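Local structure of GTP-binding protein (Pyrococcus horikoshii, 1WXQ) at residues A[110-115]-A[225-230]; A[115-118]-A[124-127]; A[196-199]-A[205-208]; A[209-214]-A[242-247]; A[311-314]-A[318-321]. The protein probably binds GTP and may hydrolyse nucleoside triphosphates, as an Obg-type GTPase carrying a TGS domain, though its cellular role is not established. One frame throughout, in Å; residues are numbered along the deposited sequence.

Interaction 1: residues A[110-115]-A[225-230]; sequences DATGKT and DAASDE
Thr-112 pushes its methyl, CG2, between two alanines of the facing segment 225-230. CG2 lies 3.9 Å from Ala-226 CB and 3.9 Å from Ala-227 CB, with the carbonyl O of Ala-226 also beside it. Ala-111 adds a second apolar touch, its CB lying 4.1 Å from Ala-227 CB. The methyl reaches outward because chi1 of 67° sets OG1 between the backbone N and the carbonyl carbon, leaving CG2 opposite the carbonyl carbon. The hydroxyl turns back into its own loop, donating to Asp-110 OD1 at a separation too short to take literally. Thr-112 OG1 also accepts from Lys-114 N at 3.2 Å. That second bond makes an ST turn, on top of a type I turn from Asp-110 to Gly-113. A serine here would probably keep the hydroxyl's role yet open a gap facing the methyls of Ala-226 and Ala-227. Asn-222, Lys-223 and Asp-225 fit the NKxD (G4) signature, which in related GTPases reads the guanine. Between the two segments themselves the contact is methyl packing, while the threonine hydroxyl serves the turn of 110-115; polar ties from Ala-111 to Asn-222 and from Asp-110 to Lys-223 run alongside.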
loop_
_atom_site.group_PDB
_atom_site.type_symbol
_atom_site.label_atom_id
_atom_site.label_comp_id
_atom_site.label_asym_id
_atom_site.label_seq_id
_atom_site.Cartn_x
_atom_site.Cartn_y
_atom_site.Cartn_z
ATOM N N ASP A 110 -14.221 10.149 8.809
ATOM C CA ASP A 110 -15.056 11.331 8.675
ATOM C C ASP A 110 -14.358 12.597 9.204
ATOM O O ASP A 110 -14.368 12.858 10.406
ATOM C CB ASP A 110 -16.346 11.085 9.454
ATOM C CG ASP A 110 -17.375 12.142 9.209
ATOM O OD1 ASP A 110 -16.979 13.293 8.922
ATOM O OD2 ASP A 110 -18.579 11.822 9.315
ATOM N N ALA A 111 -13.764 13.394 8.323
ATOM C CA ALA A 111 -13.063 14.594 8.782
ATOM C C ALA A 111 -13.974 15.565 9.542
ATOM O O ALA A 111 -13.550 16.210 10.501
ATOM C CB ALA A 111 -12.398 15.309 7.607
ATOM N N THR A 112 -15.226 15.668 9.127
ATOM C CA THR A 112 -16.143 16.570 9.809
ATOM C C THR A 112 -16.409 16.119 11.230
ATOM O O THR A 112 -16.844 16.906 12.054
ATOM C CB THR A 112 -17.490 16.651 9.102
ATOM O OG1 THR A 112 -18.150 15.388 9.221
ATOM C CG2 THR A 112 -17.306 17.029 7.632
ATOM N N GLY A 113 -16.155 14.847 11.513
ATOM C CA GLY A 113 -16.383 14.321 12.849
ATOM C C GLY A 113 -17.846 14.379 13.250
ATOM O O GLY A 113 -18.172 14.413 14.433
ATOM N N LYS A 114 -18.730 14.392 12.259
ATOM C CA LYS A 114 -20.160 14.445 12.516
ATOM C C LYS A 114 -20.779 13.046 12.450
ATOM O O LYS A 114 -21.988 12.902 12.250
ATOM C CB LYS A 114 -20.842 15.370 11.497
ATOM C CG LYS A 114 -21.485 16.625 12.094
ATOM C CD LYS A 114 -20.459 17.660 12.535
ATOM C CE LYS A 114 -21.139 18.877 13.171
ATOM N NZ LYS A 114 -20.184 19.979 13.521
ATOM N N THR A 115 -19.948 12.020 12.608
ATOM C CA THR A 115 -20.428 10.638 12.582
ATOM C C THR A 115 -20.038 9.860 13.838
ATOM O O THR A 115 -18.949 10.041 14.385
ATOM C CB THR A 115 -19.918 9.874 11.337
ATOM O OG1 THR A 115 -18.517 10.124 11.151
ATOM C CG2 THR A 115 -20.693 10.307 10.102
ATOM N N ASP A 225 -14.085 18.425 2.016
ATOM C CA ASP A 225 -14.773 19.570 1.427
ATOM C C ASP A 225 -15.824 20.145 2.379
ATOM O O ASP A 225 -16.072 21.356 2.385
ATOM C CB ASP A 225 -15.456 19.140 0.139
ATOM C CG ASP A 225 -16.385 17.971 0.355
ATOM O OD1 ASP A 225 -15.999 17.062 1.121
ATOM O OD2 ASP A 225 -17.485 17.952 -0.236
ATOM N N ALA A 226 -16.449 19.280 3.175
ATOM C CA ALA A 226 -17.463 19.737 4.120
ATOM C C ALA A 226 -16.838 20.071 5.477
ATOM O O ALA A 226 -17.547 20.378 6.445
ATOM C CB ALA A 226 -18.546 18.669 4.287
ATOM N N ALA A 227 -15.513 20.023 5.551
ATOM C CA ALA A 227 -14.834 20.310 6.809
ATOM C C ALA A 227 -13.954 21.537 6.697
ATOM O O ALA A 227 -13.639 21.986 5.601
ATOM C CB ALA A 227 -14.009 19.106 7.239
ATOM N N SER A 228 -13.568 22.087 7.838
ATOM C CA SER A 228 -12.720 23.267 7.857
ATOM C C SER A 228 -11.234 22.888 7.903
ATOM O O SER A 228 -10.879 21.823 8.404
ATOM C CB SER A 228 -13.040 24.114 9.084
ATOM O OG SER A 228 -12.642 23.417 10.255
ATOM N N ASP A 229 -10.390 23.777 7.386
ATOM C CA ASP A 229 -8.944 23.590 7.383
ATOM C C ASP A 229 -8.435 23.275 8.789
ATOM O O ASP A 229 -7.493 22.502 8.971
ATOM C CB ASP A 229 -8.253 24.858 6.883
ATOM C CG ASP A 229 -8.507 25.127 5.422
ATOM O OD1 ASP A 229 -9.000 24.222 4.713
ATOM O OD2 ASP A 229 -8.195 26.249 4.984
ATOM N N GLU A 230 -9.069 23.894 9.779
ATOM C CA GLU A 230 -8.745 23.703 11.187
ATOM C C GLU A 230 -8.995 22.260 11.627
ATOM O O GLU A 230 -8.204 21.643 12.329
ATOM C CB GLU A 230 -9.615 24.656 12.007
ATOM C CG GLU A 230 -9.345 24.546 13.508
ATOM C CD GLU A 230 -10.055 25.670 14.227
ATOM O OE1 GLU A 230 -11.247 25.844 14.010
ATOM O OE2 GLU A 230 -9.405 26.370 15.001
#

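Interaction 2: residues A[115-118]-A[124-127]; sequences TDPE and YHDP
A chi1 of -177° swings the imidazole of His-125 away from its own backbone N toward the facing loop, and chi2 of 60° turns one ring face to Pro-117. The proline lies over that face. Its CD sits 3.7 Å from the ring centroid and only 12° off the ring normal, which makes a CH-pi contact, while Pro-117 CG reaches past the centre to His-125 NE2 at 3.1 Å and also approaches CE1. The second touch is made by backbone: the carbonyl O of Thr-115 comes to 3.1 Å from His-125 CB and meets the ring obliquely, some 3.6 Å from CG. Both segments belong to the long connection that leaves strand 104-110 and ends in helix 127-147, on the nucleotide-binding side expected for a P-loop GTPase. Lys-8, in what reads as the Walker A loop, donates to the carbonyl O of Asp-116 and also packs on His-125, so Lys-8 reaches both segments. The carboxylate of Asp-116 stays apart from the ring, its OD1 5.6 Å from His-125 ND1, and any influence on the imidazole would probably be electrostatic and weak. Tyr-124 rests on Gln-231 and Pro-127 on Leu-235, both of helix 229-241.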
loop_
_atom_site.group_PDB
_atom_site.type_symbol
_atom_site.label_atom_id
_atom_site.label_comp_id
_atom_site.label_asym_id
_atom_site.label_seq_id
_atom_site.Cartn_x
_atom_site.Cartn_y
_atom_site.Cartn_z
ATOM N N THR A 115 -19.948 12.020 12.608
ATOM C CA THR A 115 -20.428 10.638 12.582
ATOM C C THR A 115 -20.038 9.860 13.838
ATOM O O THR A 115 -18.949 10.041 14.385
ATOM C CB THR A 115 -19.918 9.874 11.337
ATOM O OG1 THR A 115 -18.517 10.124 11.151
ATOM C CG2 THR A 115 -20.693 10.307 10.102
ATOM N N ASP A 116 -20.952 8.997 14.276
ATOM C CA ASP A 116 -20.792 8.170 15.476
ATOM C C ASP A 116 -19.845 6.998 15.229
ATOM O O ASP A 116 -19.532 6.676 14.082
ATOM C CB ASP A 116 -22.167 7.629 15.887
ATOM C CG ASP A 116 -22.293 7.403 17.379
ATOM O OD1 ASP A 116 -21.970 8.327 18.160
ATOM O OD2 ASP A 116 -22.735 6.303 17.775
ATOM N N PRO A 117 -19.350 6.363 16.304
ATOM C CA PRO A 117 -18.452 5.230 16.087
ATOM C C PRO A 117 -19.154 4.164 15.242
ATOM O O PRO A 117 -18.544 3.543 14.365
ATOM C CB PRO A 117 -18.160 4.762 17.502
ATOM C CG PRO A 117 -18.084 6.058 18.238
ATOM C CD PRO A 117 -19.299 6.800 17.710
ATOM N N GLU A 118 -20.444 3.966 15.501
ATOM C CA GLU A 118 -21.223 2.989 14.754
ATOM C C GLU A 118 -21.611 3.561 13.395
ATOM O O GLU A 118 -22.206 2.874 12.562
ATOM C CB GLU A 118 -22.485 2.585 15.529
ATOM C CG GLU A 118 -22.234 1.783 16.807
ATOM C CD GLU A 118 -21.882 2.655 18.005
ATOM O OE1 GLU A 118 -22.650 3.600 18.286
ATOM O OE2 GLU A 118 -20.851 2.397 18.675
ATOM N N TYR A 124 -20.369 15.713 17.351
ATOM C CA TYR A 124 -18.929 15.687 17.135
ATOM C C TYR A 124 -18.233 14.470 17.711
ATOM O O TYR A 124 -18.309 14.207 18.912
ATOM C CB TYR A 124 -18.273 16.932 17.723
ATOM C CG TYR A 124 -16.803 17.023 17.393
ATOM C CD1 TYR A 124 -16.382 17.305 16.095
ATOM C CD2 TYR A 124 -15.833 16.802 18.368
ATOM C CE1 TYR A 124 -15.032 17.367 15.775
ATOM C CE2 TYR A 124 -14.479 16.861 18.058
ATOM C CZ TYR A 124 -14.085 17.143 16.760
ATOM O OH TYR A 124 -12.747 17.199 16.443
ATOM N N HIS A 125 -17.542 13.738 16.846
ATOM C CA HIS A 125 -16.804 12.556 17.262
ATOM C C HIS A 125 -15.438 12.561 16.589
ATOM O O HIS A 125 -15.325 12.378 15.381
ATOM C CB HIS A 125 -17.565 11.284 16.893
ATOM C CG HIS A 125 -16.887 10.032 17.349
ATOM N ND1 HIS A 125 -16.629 9.769 18.678
ATOM C CD2 HIS A 125 -16.401 8.977 16.654
ATOM C CE1 HIS A 125 -16.013 8.606 18.783
ATOM N NE2 HIS A 125 -15.862 8.103 17.569
ATOM N N ASP A 126 -14.410 12.779 17.396
ATOM C CA ASP A 126 -13.038 12.836 16.933
ATOM C C ASP A 126 -12.664 11.596 16.114
ATOM O O ASP A 126 -12.703 10.476 16.614
ATOM C CB ASP A 126 -12.118 12.967 18.144
ATOM C CG ASP A 126 -10.826 13.694 17.823
ATOM O OD1 ASP A 126 -10.571 13.969 16.631
ATOM O OD2 ASP A 126 -10.060 13.988 18.768
ATOM N N PRO A 127 -12.306 11.785 14.831
ATOM C CA PRO A 127 -11.924 10.681 13.952
ATOM C C PRO A 127 -10.749 9.910 14.541
ATOM O O PRO A 127 -10.643 8.687 14.388
ATOM C CB PRO A 127 -11.550 11.396 12.658
ATOM C CG PRO A 127 -12.447 12.566 12.668
ATOM C CD PRO A 127 -12.306 13.050 14.082
#

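Interaction 3: residues A[196-199]-A[205-208]; sequences TKWS and AFAS
Trp-198 and Phe-206 are the nearest pair along the two backbones, yet their CA atoms stand 9.9 Å apart, so the contact is bridged entirely by long side chains. Residues 196-197 end a 3-10 turn. Ser-199 then takes the N-cap position of helix 200-214, its hydroxyl capping a backbone N in the first turn while Asp-202 accepts from Ser-199 N, as in a capping box. Phe-206 sits further along that helix, and its chi1 of 170° lays the ring back toward the loop. The six-membered ring of Trp-198 comes in edge first over one face of the phenyl, a T-shaped pair with centroids 5.3 Å apart and planes at 62°. Two indole atoms do the touching: CZ3 stands 3.8 Å from Phe-206 CG, and CH2 stands 3.9 Å from Phe-206 CD2, above the ring but toward its rim. Ile-168 and Met-186, from helices 164-171 and 179-188, pack against both aromatics. An alanine in place of Phe-206 would probably leave the indole edge without its aromatic partner and open a gap among these helices. Only carbon meets carbon here; the one polar atom of the indole, NE1, is spent on the carbonyl O of Pro-192, so the attraction is probably dispersion and burial, with the C-H edge over the pi face setting the orientation.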
loop_
_atom_site.group_PDB
_atom_site.type_symbol
_atom_site.label_atom_id
_atom_site.label_comp_id
_atom_site.label_asym_id
_atom_site.label_seq_id
_atom_site.Cartn_x
_atom_site.Cartn_y
_atom_site.Cartn_z
ATOM N N THR A 196 9.315 -20.220 25.091
ATOM C CA THR A 196 8.823 -20.471 26.449
ATOM C C THR A 196 9.130 -19.320 27.408
ATOM O O THR A 196 8.526 -19.220 28.481
ATOM C CB THR A 196 9.434 -21.756 27.059
ATOM O OG1 THR A 196 10.828 -21.538 27.346
ATOM C CG2 THR A 196 9.273 -22.936 26.098
ATOM N N LYS A 197 10.081 -18.470 27.033
ATOM C CA LYS A 197 10.444 -17.323 27.861
ATOM C C LYS A 197 9.552 -16.101 27.566
ATOM O O LYS A 197 9.508 -15.161 28.353
ATOM C CB LYS A 197 11.914 -16.947 27.635
ATOM C CG LYS A 197 12.877 -17.957 28.233
ATOM C CD LYS A 197 12.227 -18.890 29.242
ATOM C CE LYS A 197 13.057 -20.161 29.398
ATOM N NZ LYS A 197 14.158 -20.039 30.408
ATOM N N TRP A 198 8.853 -16.122 26.432
ATOM C CA TRP A 198 7.964 -15.024 26.034
ATOM C C TRP A 198 6.777 -14.846 26.978
ATOM O O TRP A 198 6.114 -15.826 27.336
ATOM C CB TRP A 198 7.415 -15.264 24.616
ATOM C CG TRP A 198 8.408 -14.996 23.509
ATOM C CD1 TRP A 198 9.746 -15.290 23.519
ATOM C CD2 TRP A 198 8.135 -14.418 22.221
ATOM N NE1 TRP A 198 10.317 -14.933 22.326
ATOM C CE2 TRP A 198 9.356 -14.398 21.508
ATOM C CE3 TRP A 198 6.980 -13.920 21.600
ATOM C CZ2 TRP A 198 9.454 -13.897 20.198
ATOM C CZ3 TRP A 198 7.076 -13.425 20.301
ATOM C CH2 TRP A 198 8.306 -13.419 19.617
ATOM N N SER A 199 6.505 -13.593 27.360
ATOM C CA SER A 199 5.384 -13.273 28.237
ATOM C C SER A 199 4.217 -12.719 27.410
ATOM O O SER A 199 4.367 -12.459 26.224
ATOM C CB SER A 199 5.792 -12.240 29.288
ATOM O OG SER A 199 5.790 -10.918 28.764
ATOM N N ALA A 205 2.910 -6.905 22.431
ATOM C CA ALA A 205 3.876 -5.952 21.898
ATOM C C ALA A 205 4.404 -6.457 20.560
ATOM O O ALA A 205 4.586 -5.689 19.617
ATOM C CB ALA A 205 5.030 -5.770 22.870
ATOM N N PHE A 206 4.665 -7.756 20.482
ATOM C CA PHE A 206 5.163 -8.320 19.240
ATOM C C PHE A 206 4.064 -8.238 18.191
ATOM O O PHE A 206 4.338 -7.960 17.033
ATOM C CB PHE A 206 5.612 -9.767 19.433
ATOM C CG PHE A 206 5.906 -10.481 18.143
ATOM C CD1 PHE A 206 4.942 -11.285 17.546
ATOM C CD2 PHE A 206 7.128 -10.319 17.505
ATOM C CE1 PHE A 206 5.190 -11.921 16.327
ATOM C CE2 PHE A 206 7.389 -10.946 16.290
ATOM C CZ PHE A 206 6.416 -11.752 15.697
ATOM N N ALA A 207 2.821 -8.468 18.606
ATOM C CA ALA A 207 1.696 -8.396 17.678
ATOM C C ALA A 207 1.589 -6.997 17.070
ATOM O O ALA A 207 1.467 -6.851 15.857
ATOM C CB ALA A 207 0.378 -8.759 18.394
ATOM N N SER A 208 1.640 -5.978 17.922
ATOM C CA SER A 208 1.536 -4.600 17.468
ATOM C C SER A 208 2.653 -4.278 16.480
ATOM O O SER A 208 2.423 -3.619 15.466
ATOM C CB SER A 208 1.596 -3.628 18.666
ATOM O OG SER A 208 0.422 -3.721 19.479
#

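Interaction 4: residues A[209-214]-A[242-247]; sequences EIRRVN and RGYIVI
Arg-211 and Tyr-244 meet through polar ends, NH1 lying 3.3 Å from the phenolic OH, but the angle is too poor for a hydrogen bond. What unites them is a shared acceptor: Glu-135 OE2, on helix 127-147, takes a salt bridge from Arg-211 NH1 and a hydrogen bond from Tyr-244 OH. Arg-211 gets there by bending at chi2 (-93°) and chi3 (-61°), which leaves its guanidinium plane just 12° from the tyrosine ring plane although the two side chains cross at about a right angle. Among the other charged pairs, Arg-211 NE bridges Asp-139, while Arg-242 reaches Glu-135 OE1 with NH2 and Glu-239 with NH1. Arg-242 NH1 also lies in plane at the edge of the Tyr-244 ring. The two arginines thus gather round one carboxylate, their NH2 atoms 6.1 Å apart. Helix 200-214 leads into strand 217-222, and a beta-alpha-beta crossover through helix 229-241 follows to parallel strand 245-249, with Gly-243 at positive phi in the turn. The body of the Tyr-244 ring packs on Met-217, Ile-219 and Ile-131. Within the helix, Arg-212 CG lies 4.0 Å above the guanidinium plane of Arg-211. Arg-212 NH2 approaches Glu-209 OE2 at 2.8 Å, a purely electrostatic pair because the oxygen sits well out of plane.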
loop_
_atom_site.group_PDB
_atom_site.type_symbol
_atom_site.label_atom_id
_atom_site.label_comp_id
_atom_site.label_asym_id
_atom_site.label_seq_id
_atom_site.Cartn_x
_atom_site.Cartn_y
_atom_site.Cartn_z
ATOM N N GLU A 209 3.856 -4.760 16.768
ATOM C CA GLU A 209 4.973 -4.493 15.892
ATOM C C GLU A 209 4.759 -5.133 14.529
ATOM O O GLU A 209 5.197 -4.599 13.513
ATOM C CB GLU A 209 6.270 -5.000 16.514
ATOM C CG GLU A 209 7.513 -4.617 15.718
ATOM C CD GLU A 209 7.504 -3.169 15.233
ATOM O OE1 GLU A 209 7.191 -2.256 16.033
ATOM O OE2 GLU A 209 7.824 -2.956 14.043
ATOM N N ILE A 210 4.076 -6.270 14.503
ATOM C CA ILE A 210 3.811 -6.973 13.252
ATOM C C ILE A 210 2.795 -6.210 12.427
ATOM O O ILE A 210 2.942 -6.088 11.209
ATOM C CB ILE A 210 3.291 -8.401 13.520
ATOM C CG1 ILE A 210 4.442 -9.286 13.996
ATOM C CG2 ILE A 210 2.689 -8.985 12.276
ATOM C CD1 ILE A 210 5.567 -9.376 12.977
ATOM N N ARG A 211 1.769 -5.687 13.102
ATOM C CA ARG A 211 0.722 -4.926 12.443
ATOM C C ARG A 211 1.336 -3.720 11.755
ATOM O O ARG A 211 1.095 -3.478 10.580
ATOM C CB ARG A 211 -0.326 -4.465 13.466
ATOM C CG ARG A 211 -1.444 -3.610 12.887
ATOM C CD ARG A 211 -1.139 -2.121 12.983
ATOM N NE ARG A 211 -0.974 -1.720 14.376
ATOM C CZ ARG A 211 -0.733 -0.478 14.794
ATOM N NH1 ARG A 211 -0.630 0.517 13.926
ATOM N NH2 ARG A 211 -0.584 -0.234 16.089
ATOM N N ARG A 212 2.142 -2.977 12.508
ATOM C CA ARG A 212 2.795 -1.774 12.015
ATOM C C ARG A 212 3.536 -1.994 10.703
ATOM O O ARG A 212 3.575 -1.111 9.851
ATOM C CB ARG A 212 3.771 -1.245 13.063
ATOM C CG ARG A 212 3.390 0.095 13.709
ATOM C CD ARG A 212 4.612 0.609 14.453
ATOM N NE ARG A 212 5.799 0.207 13.698
ATOM C CZ ARG A 212 7.044 0.194 14.169
ATOM N NH1 ARG A 212 7.299 0.572 15.421
ATOM N NH2 ARG A 212 8.035 -0.224 13.382
ATOM N N VAL A 213 4.118 -3.176 10.549
ATOM C CA VAL A 213 4.873 -3.515 9.351
ATOM C C VAL A 213 4.077 -4.288 8.296
ATOM O O VAL A 213 4.292 -4.087 7.100
ATOM C CB VAL A 213 6.133 -4.338 9.725
ATOM C CG1 VAL A 213 6.850 -4.788 8.476
ATOM C CG2 VAL A 213 7.065 -3.502 10.581
ATOM N N ASN A 214 3.157 -5.151 8.750
ATOM C CA ASN A 214 2.325 -6.016 7.888
ATOM C C ASN A 214 0.974 -5.415 7.505
ATOM O O ASN A 214 0.381 -5.779 6.493
ATOM C CB ASN A 214 2.115 -7.370 8.597
ATOM C CG ASN A 214 1.226 -8.339 7.815
ATOM O OD1 ASN A 214 0.003 -8.317 7.939
ATOM N ND2 ASN A 214 1.848 -9.205 7.013
ATOM N N ARG A 242 1.784 10.025 15.416
ATOM C CA ARG A 242 1.601 8.612 15.755
ATOM C C ARG A 242 2.050 7.646 14.668
ATOM O O ARG A 242 1.794 6.449 14.763
ATOM C CB ARG A 242 0.135 8.326 16.082
ATOM C CG ARG A 242 -0.386 9.114 17.261
ATOM C CD ARG A 242 -1.841 8.770 17.595
ATOM N NE ARG A 242 -1.993 7.427 18.152
ATOM C CZ ARG A 242 -2.406 6.367 17.463
ATOM N NH1 ARG A 242 -2.713 6.486 16.175
ATOM N NH2 ARG A 242 -2.522 5.187 18.063
ATOM N N GLY A 243 2.711 8.154 13.634
ATOM C CA GLY A 243 3.174 7.284 12.567
ATOM C C GLY A 243 2.155 7.022 11.470
ATOM O O GLY A 243 2.237 6.005 10.764
ATOM N N TYR A 244 1.198 7.936 11.321
ATOM C CA TYR A 244 0.161 7.814 10.299
ATOM C C TYR A 244 0.182 8.956 9.299
ATOM O O TYR A 244 0.337 10.116 9.672
ATOM C CB TYR A 244 -1.224 7.789 10.934
ATOM C CG TYR A 244 -1.641 6.456 11.491
ATOM C CD1 TYR A 244 -1.886 5.365 10.645
ATOM C CD2 TYR A 244 -1.820 6.285 12.860
ATOM C CE1 TYR A 244 -2.305 4.143 11.153
ATOM C CE2 TYR A 244 -2.233 5.067 13.383
ATOM C CZ TYR A 244 -2.477 3.997 12.528
ATOM O OH TYR A 244 -2.904 2.788 13.043
ATOM N N ILE A 245 0.024 8.616 8.026
ATOM C CA ILE A 245 -0.042 9.607 6.965
ATOM C C ILE A 245 -1.522 9.947 6.761
ATOM O O ILE A 245 -2.329 9.056 6.503
ATOM C CB ILE A 245 0.505 9.042 5.647
ATOM C CG1 ILE A 245 2.008 8.792 5.782
ATOM C CG2 ILE A 245 0.163 9.985 4.497
ATOM C CD1 ILE A 245 2.639 8.179 4.538
ATOM N N VAL A 246 -1.885 11.221 6.874
ATOM C CA VAL A 246 -3.286 11.609 6.693
ATOM C C VAL A 246 -3.516 12.610 5.586
ATOM O O VAL A 246 -2.935 13.686 5.588
ATOM C CB VAL A 246 -3.887 12.237 7.950
ATOM C CG1 VAL A 246 -5.321 12.633 7.667
ATOM C CG2 VAL A 246 -3.814 11.271 9.104
ATOM N N ILE A 247 -4.409 12.275 4.669
ATOM C CA ILE A 247 -4.694 13.152 3.546
ATOM C C ILE A 247 -6.188 13.489 3.390
ATOM O O ILE A 247 -7.053 12.608 3.420
ATOM C CB ILE A 247 -4.114 12.494 2.263
ATOM C CG1 ILE A 247 -2.585 12.421 2.413
ATOM C CG2 ILE A 247 -4.534 13.260 1.000
ATOM C CD1 ILE A 247 -1.909 11.411 1.482
#

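Interaction 5: residues A[311-314]-A[318-321]; sequences RVVF and KLIP
Leu-319 N donates to the carbonyl O of Val-313 at 2.8 Å, in the carbonyl plane and fairly straight (159° at the hydrogen). Beside this bond, Val-313 CG1 packs on Leu-319 CD1 at 3.8 Å. Phe-314 adds a second set of contacts: chi1 of -56° puts CG beside the backbone N, and the ring edge meets Leu-319 O in plane, 3.5 Å from CD1, while CE1 lies 4.1 Å from Pro-321 CG. Two CA-H...O contacts accompany the turn, one from Lys-318 CA to Phe-314 O at 3.2 Å, the other from Phe-314 CA to Leu-319 O. Lys-318, the first residue to leave helical angles, has positive phi and turns the chain from the helix into the strand. Further out, Phe-386 meets the Phe-314 ring edge-to-face, and Thr-46 touches both Phe-314 and Pro-321. The result is a helix end folded directly onto strand 319-325, which lies between strands 343-346 and 388-394 in a four-stranded mixed sheet consistent with the ubiquitin-like TGS fold.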
loop_
_atom_site.group_PDB
_atom_site.type_symbol
_atom_site.label_atom_id
_atom_site.label_comp_id
_atom_site.label_asym_id
_atom_site.label_seq_id
_atom_site.Cartn_x
_atom_site.Cartn_y
_atom_site.Cartn_z
ATOM N N ARG A 311 0.578 7.483 -2.070
ATOM C CA ARG A 311 1.329 7.442 -0.815
ATOM C C ARG A 311 1.414 6.029 -0.287
ATOM O O ARG A 311 2.404 5.662 0.350
ATOM C CB ARG A 311 0.716 8.376 0.250
ATOM C CG ARG A 311 0.873 9.871 -0.054
ATOM C CD ARG A 311 2.360 10.301 -0.167
ATOM N NE ARG A 311 3.042 10.294 1.125
ATOM C CZ ARG A 311 2.878 11.225 2.065
ATOM N NH1 ARG A 311 2.062 12.250 1.863
ATOM N NH2 ARG A 311 3.518 11.119 3.220
ATOM N N VAL A 312 0.387 5.226 -0.554
ATOM C CA VAL A 312 0.415 3.834 -0.102
ATOM C C VAL A 312 1.482 3.031 -0.872
ATOM O O VAL A 312 2.320 2.354 -0.281
ATOM C CB VAL A 312 -0.938 3.122 -0.311
ATOM C CG1 VAL A 312 -0.786 1.656 0.048
ATOM C CG2 VAL A 312 -2.028 3.765 0.528
ATOM N N VAL A 313 1.434 3.138 -2.193
ATOM C CA VAL A 313 2.338 2.433 -3.099
ATOM C C VAL A 313 3.807 2.845 -3.037
ATOM O O VAL A 313 4.692 2.004 -2.826
ATOM C CB VAL A 313 1.849 2.594 -4.574
ATOM C CG1 VAL A 313 2.765 1.844 -5.528
ATOM C CG2 VAL A 313 0.422 2.072 -4.702
ATOM N N PHE A 314 4.048 4.141 -3.231
ATOM C CA PHE A 314 5.389 4.722 -3.255
ATOM C C PHE A 314 6.031 5.031 -1.900
ATOM O O PHE A 314 7.248 4.994 -1.759
ATOM C CB PHE A 314 5.361 6.017 -4.067
ATOM C CG PHE A 314 4.841 5.851 -5.464
ATOM C CD1 PHE A 314 5.335 4.837 -6.298
ATOM C CD2 PHE A 314 3.866 6.717 -5.956
ATOM C CE1 PHE A 314 4.860 4.685 -7.611
ATOM C CE2 PHE A 314 3.380 6.582 -7.265
ATOM C CZ PHE A 314 3.881 5.560 -8.097
ATOM N N LYS A 318 6.869 1.699 -0.131
ATOM C CA LYS A 318 8.113 2.105 -0.768
ATOM C C LYS A 318 8.421 1.367 -2.070
ATOM O O LYS A 318 9.544 0.909 -2.297
ATOM C CB LYS A 318 9.279 1.930 0.209
ATOM C CG LYS A 318 9.153 2.750 1.485
ATOM C CD LYS A 318 10.519 3.194 1.998
ATOM C CE LYS A 318 11.445 2.008 2.293
ATOM N NZ LYS A 318 12.844 2.437 2.588
ATOM N N LEU A 319 7.417 1.241 -2.927
ATOM C CA LEU A 319 7.605 0.583 -4.208
ATOM C C LEU A 319 8.120 1.626 -5.200
ATOM O O LEU A 319 7.865 2.820 -5.046
ATOM C CB LEU A 319 6.285 -0.012 -4.687
ATOM C CG LEU A 319 5.670 -1.023 -3.709
ATOM C CD1 LEU A 319 4.244 -1.342 -4.111
ATOM C CD2 LEU A 319 6.510 -2.294 -3.680
ATOM N N ILE A 320 8.884 1.180 -6.189
ATOM C CA ILE A 320 9.412 2.075 -7.215
ATOM C C ILE A 320 9.167 1.395 -8.547
ATOM O O ILE A 320 9.272 0.179 -8.648
ATOM C CB ILE A 320 10.928 2.293 -7.059
ATOM C CG1 ILE A 320 11.651 0.943 -7.054
ATOM C CG2 ILE A 320 11.218 3.092 -5.795
ATOM C CD1 ILE A 320 13.171 1.076 -7.183
ATOM N N PRO A 321 8.821 2.165 -9.586
ATOM C CA PRO A 321 8.572 1.569 -10.909
ATOM C C PRO A 321 9.905 1.188 -11.591
ATOM O O PRO A 321 10.897 1.900 -11.467
ATOM C CB PRO A 321 7.834 2.680 -11.675
ATOM C CG PRO A 321 7.460 3.705 -10.615
ATOM C CD PRO A 321 8.586 3.616 -9.618
#

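Overall arrangement
Interactions 1 and 2 share Thr-115 and touch directly, a probable hydrogen bond joining Gly-113 O to His-125 N at 2.6 Å; the first is buried, the second partly so, and together they shape loops at one end of the G domain's sheet. Interactions 3 and 4 use successive parts of helix 200-214: the first is buried and wholly aromatic, while the second, partly buried, brings polar ends together through acidic residues of helix 127-147. Interaction 4 also touches interaction 5, where Ile-245 and Ile-247 pack on Arg-311. Partly buried and nearest the chain's centre, interaction 5 alone carries a backbone hydrogen bond across its segments. Interaction 3 lies farthest from interaction 1, centres about 39 Å apart.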